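Local coordinates for protein glutathione-dependent peroxiredoxin (Sinorhizobium meliloti, PDB 3UMA) that probably reduces hydrogen peroxide and organic hydroperoxides to water and alcohols at the expense of glutathione, as a thiol-specific peroxidase of the Prx5 subfamily, at residues 51-54 against 55-59; 122-125 against 126-130. All blocks are in the same frame, centred on the assembly; numbering follows the deposited sequence.

Contact 1. Residues 51-54 against 55-59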
loop_
_atom_site.group_PDB
_atom_site.type_symbol
_atom_site.label_atom_id
_atom_site.label_comp_id
_atom_site.label_asym_id
_atom_site.label_seq_id
_atom_site.Cartn_x
_atom_site.Cartn_y
_atom_site.Cartn_z
ATOM N N GLU A 51 -6.304 11.807 5.859
ATOM C CA GLU A 51 -7.626 12.137 6.403
ATOM C C GLU A 51 -8.730 11.707 5.454
ATOM O O GLU A 51 -9.624 10.952 5.836
ATOM C CB GLU A 51 -7.738 13.632 6.711
ATOM C CG GLU A 51 -9.080 14.036 7.302
ATOM C CD GLU A 51 -9.094 15.499 7.692
ATOM O OE1 GLU A 51 -9.543 16.318 6.855
ATOM O OE2 GLU A 51 -8.611 15.827 8.805
ATOM N N LEU A 52 -8.649 12.172 4.210
ATOM C CA LEU A 52 -9.609 11.814 3.170
ATOM C C LEU A 52 -9.686 10.309 2.922
ATOM O O LEU A 52 -10.759 9.768 2.647
ATOM C CB LEU A 52 -9.269 12.529 1.849
ATOM C CG LEU A 52 -10.022 12.004 0.611
ATOM C CD1 LEU A 52 -11.531 12.340 0.655
ATOM C CD2 LEU A 52 -9.394 12.462 -0.724
ATOM N N LEU A 53 -8.539 9.647 2.984
ATOM C CA LEU A 53 -8.483 8.226 2.691
ATOM C C LEU A 53 -9.065 7.396 3.824
ATOM O O LEU A 53 -9.861 6.505 3.587
ATOM C CB LEU A 53 -7.047 7.777 2.383
ATOM C CG LEU A 53 -6.943 6.343 1.852
ATOM C CD1 LEU A 53 -7.840 6.129 0.617
ATOM C CD2 LEU A 53 -5.487 6.000 1.540
ATOM N N PHE A 54 -8.678 7.711 5.047
ATOM C CA PHE A 54 -8.934 6.818 6.175
ATOM C C PHE A 54 -10.073 7.205 7.142
ATOM O O PHE A 54 -10.662 6.335 7.782
ATOM C CB PHE A 54 -7.637 6.614 6.967
ATOM C CG PHE A 54 -6.554 5.948 6.180
ATOM C CD1 PHE A 54 -6.616 4.578 5.908
ATOM C CD2 PHE A 54 -5.467 6.677 5.703
ATOM C CE1 PHE A 54 -5.610 3.950 5.180
ATOM C CE2 PHE A 54 -4.451 6.042 4.962
ATOM C CZ PHE A 54 -4.532 4.688 4.700
ATOM N N LYS A 55 -10.377 8.494 7.261
ATOM C CA LYS A 55 -11.246 8.930 8.354
ATOM C C LYS A 55 -12.685 8.512 8.162
ATOM O O LYS A 55 -13.261 8.700 7.097
ATOM C CB LYS A 55 -11.128 10.431 8.626
ATOM C CG LYS A 55 -9.808 10.875 9.294
ATOM C CD LYS A 55 -9.250 9.886 10.321
ATOM C CE LYS A 55 -8.928 10.581 11.648
ATOM N NZ LYS A 55 -7.935 9.819 12.481
ATOM N N GLY A 56 -13.244 7.907 9.206
ATOM C CA GLY A 56 -14.618 7.425 9.184
ATOM C C GLY A 56 -14.746 6.232 8.268
ATOM O O GLY A 56 -15.852 5.910 7.827
ATOM N N LYS A 57 -13.617 5.573 7.970
ATOM C CA LYS A 57 -13.610 4.492 6.978
ATOM C C LYS A 57 -12.842 3.243 7.448
ATOM O O LYS A 57 -12.021 3.300 8.361
ATOM C CB LYS A 57 -13.074 4.990 5.623
ATOM C CG LYS A 57 -14.018 5.922 4.856
ATOM C CD LYS A 57 -13.251 7.024 4.107
ATOM C CE LYS A 57 -13.299 6.870 2.587
ATOM N NZ LYS A 57 -12.103 6.142 1.999
ATOM N N ARG A 58 -13.154 2.116 6.825
ATOM C CA ARG A 58 -12.430 0.871 7.046
ATOM C C ARG A 58 -11.690 0.623 5.742
ATOM O O ARG A 58 -12.320 0.381 4.723
ATOM C CB ARG A 58 -13.405 -0.276 7.342
ATOM C CG ARG A 58 -12.787 -1.510 7.984
ATOM C CD ARG A 58 -13.827 -2.251 8.867
ATOM N NE ARG A 58 -13.298 -3.488 9.454
ATOM C CZ ARG A 58 -13.617 -4.717 9.048
ATOM N NH1 ARG A 58 -14.466 -4.895 8.050
ATOM N NH2 ARG A 58 -13.092 -5.778 9.650
ATOM N N VAL A 59 -10.365 0.709 5.786
ATOM C CA VAL A 59 -9.548 0.684 4.564
ATOM C C VAL A 59 -8.489 -0.444 4.588
ATOM O O VAL A 59 -7.847 -0.682 5.600
ATOM C CB VAL A 59 -8.874 2.068 4.324
ATOM C CG1 VAL A 59 -7.991 2.064 3.080
ATOM C CG2 VAL A 59 -9.936 3.175 4.208
#

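Contact 2. Residues 122-125 against 126-130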
loop_
_atom_site.group_PDB
_atom_site.type_symbol
_atom_site.label_atom_id
_atom_site.label_comp_id
_atom_site.label_asym_id
_atom_site.label_seq_id
_atom_site.Cartn_x
_atom_site.Cartn_y
_atom_site.Cartn_z
ATOM N N LEU A 122 -1.314 4.933 -4.875
ATOM C CA LEU A 122 -0.757 6.052 -4.157
ATOM C C LEU A 122 0.752 6.107 -4.330
ATOM O O LEU A 122 1.458 5.126 -4.064
ATOM C CB LEU A 122 -1.092 5.948 -2.659
ATOM C CG LEU A 122 -2.561 5.788 -2.248
ATOM C CD1 LEU A 122 -2.669 5.637 -0.733
ATOM C CD2 LEU A 122 -3.377 6.997 -2.740
ATOM N N SER A 123 1.233 7.274 -4.735
ATOM C CA SER A 123 2.640 7.532 -4.891
ATOM C C SER A 123 3.193 8.132 -3.601
ATOM O O SER A 123 2.705 9.181 -3.139
ATOM C CB SER A 123 2.854 8.467 -6.091
ATOM O OG SER A 123 4.063 9.174 -5.964
ATOM N N ASP A 124 4.153 7.438 -2.995
ATOM C CA ASP A 124 4.929 7.934 -1.846
ATOM C C ASP A 124 6.374 8.171 -2.323
ATOM O O ASP A 124 7.347 7.579 -1.799
ATOM C CB ASP A 124 4.876 6.929 -0.685
ATOM C CG ASP A 124 5.462 7.474 0.598
ATOM O OD1 ASP A 124 5.382 8.691 0.828
ATOM O OD2 ASP A 124 6.021 6.690 1.400
ATOM N N TRP A 125 6.496 9.063 -3.308
ATOM C CA TRP A 125 7.697 9.176 -4.149
ATOM C C TRP A 125 8.983 9.325 -3.327
ATOM O O TRP A 125 9.996 8.703 -3.636
ATOM C CB TRP A 125 7.548 10.290 -5.216
ATOM C CG TRP A 125 7.719 11.683 -4.644
ATOM C CD1 TRP A 125 6.729 12.507 -4.139
ATOM C CD2 TRP A 125 8.953 12.378 -4.456
ATOM N NE1 TRP A 125 7.289 13.670 -3.663
ATOM C CE2 TRP A 125 8.646 13.625 -3.857
ATOM C CE3 TRP A 125 10.293 12.068 -4.738
ATOM C CZ2 TRP A 125 9.631 14.562 -3.531
ATOM C CZ3 TRP A 125 11.277 13.006 -4.422
ATOM C CH2 TRP A 125 10.937 14.237 -3.814
ATOM N N ASN A 126 8.937 10.133 -2.273
ATOM C CA ASN A 126 10.120 10.364 -1.464
ATOM C C ASN A 126 10.139 9.540 -0.201
ATOM O O ASN A 126 10.961 9.790 0.683
ATOM C CB ASN A 126 10.245 11.848 -1.109
ATOM C CG ASN A 126 9.038 12.371 -0.327
ATOM O OD1 ASN A 126 8.101 11.614 -0.024
ATOM N ND2 ASN A 126 9.059 13.672 0.008
ATOM N N ALA A 127 9.234 8.561 -0.107
ATOM C CA ALA A 127 9.164 7.711 1.080
ATOM C C ALA A 127 8.869 8.456 2.381
ATOM O O ALA A 127 9.220 7.949 3.451
ATOM C CB ALA A 127 10.470 6.866 1.244
ATOM N N ALA A 128 8.201 9.611 2.303
ATOM C CA ALA A 128 7.784 10.364 3.529
ATOM C C ALA A 128 6.897 9.547 4.488
ATOM O O ALA A 128 7.220 9.390 5.657
ATOM C CB ALA A 128 7.073 11.718 3.151
ATOM N N PHE A 129 5.784 9.034 3.989
ATOM C CA PHE A 129 4.915 8.132 4.751
ATOM C C PHE A 129 5.656 6.869 5.239
ATOM O O PHE A 129 5.668 6.524 6.444
ATOM C CB PHE A 129 3.704 7.733 3.887
ATOM C CG PHE A 129 2.715 6.848 4.620
ATOM C CD1 PHE A 129 2.004 7.349 5.716
ATOM C CD2 PHE A 129 2.540 5.512 4.245
ATOM C CE1 PHE A 129 1.099 6.542 6.403
ATOM C CE2 PHE A 129 1.659 4.695 4.929
ATOM C CZ PHE A 129 0.925 5.197 6.000
ATOM N N THR A 130 6.314 6.197 4.294
ATOM C CA THR A 130 7.064 4.956 4.574
ATOM C C THR A 130 8.078 5.123 5.691
ATOM O O THR A 130 8.146 4.320 6.623
ATOM C CB THR A 130 7.784 4.506 3.290
ATOM O OG1 THR A 130 6.799 4.191 2.299
ATOM C CG2 THR A 130 8.697 3.308 3.544
#

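Contact 1. Residues 51-54 against 55-59
K57 folds back on the helix end because its chain is bent at chi2, chi3 and chi4 (-95° at the last), and the phenyl of F54, with CG anti to the carbonyl carbon (chi1 -63°), is set beside V59. The bends in K57 bring its NZ to L53 O at 2.8 Å, a hydrogen bond that illustrates how carbonyls of a helix's last turn find donors beyond the helix; the ammonium may offset the partial negative charge on that oxygen. On the way, K57 CD runs past the same atom. V59 CG1 approaches the F54 ring obliquely, 3.7 Å from F54 CE1, while V59 CG2 lies against L53 O. K55 N donates back to E51 O at 2.9 Å, a bond of the helical i to i+4 kind; K57 N to F54 O, 3.1 Å, then closes the turn. The aliphatic part of K55 crosses that of E51, their CG atoms 3.8 Å apart. F54 also packs on V155, and G56 N donates to D157 OD1. The whole is a helix C-terminus that runs through a type II beta turn, F54 to K57 with glycine third, into strand 58-64 of the thioredoxin-fold sheet.

Contact 2. Residues 122-125 against 126-130
The indole of W125 carries N126 CB on one face, 3.4 Å from the centroid of the six-membered ring and almost exactly on its normal, a CH-pi contact. The N126 amide continues the overlap, stacked with its plane 24° from that of the indole, and ND2 comes nearest to CZ2 of W125 at the outer part of the ring. This pair rides on a type I beta turn, D124 to A127, that carries the chain from strand 120-123 into helix 128-132 of the thioredoxin-like fold. With CG of W125 held between its own backbone N and carbonyl carbon (chi1 77°), the indole folds forward over the next residue. N126 OD1 in turn accepts from A128 N at 3.1 Å, the donor lying well above the amide plane, which makes an Asx turn and helps to hold the amide's orientation.

The turn itself is closed by A127 N, which donates to D124 O at 2.7 Å. An aspartate just ahead of a helix can accept from N-H groups of its first turn, and D124 does so with both carboxylate oxygens. OD1 takes F129 N on its syn side at 3.2 Å. Two donors grip D124 OD2: T130 N at 3.0 Å on the syn side, and T130 OG1 at 2.8 Å nearly in line with the C-O bond. Replacing D124 by an alanine would probably leave the amides of F129 and T130 and the hydroxyl of T130 without these acceptors and the helix start less firmly tied to the strand end. Beyond these segments, F129 meets F37 edge-to-face and T130 packs on V100. F129 CB rests against the carboxylate, 3.6 Å from D124 OD2.

Overall arrangement
Followed from the N terminus, the chain completes the hairpin of strands 36-41 and 44-49, then enters helix 50-54, and contact 1 closes the tight turn that sends it into strand 58-64. After helices 70-82 and 84-88 it passes through strand 94-99 and helix 103-113 before strand 120-123, at whose end contact 2 closes a second short turn, into helix 128-132. The two are in series, neither nesting nor crossing, with centres about 18 Å apart. One turn goes from helix to strand, the other from strand to helix, and both reach the same mixed sheet. They meet directly where L53 CD2 packs against L122 CD1, 3.6 Å away, joining helix 50-54 to strand 120-123.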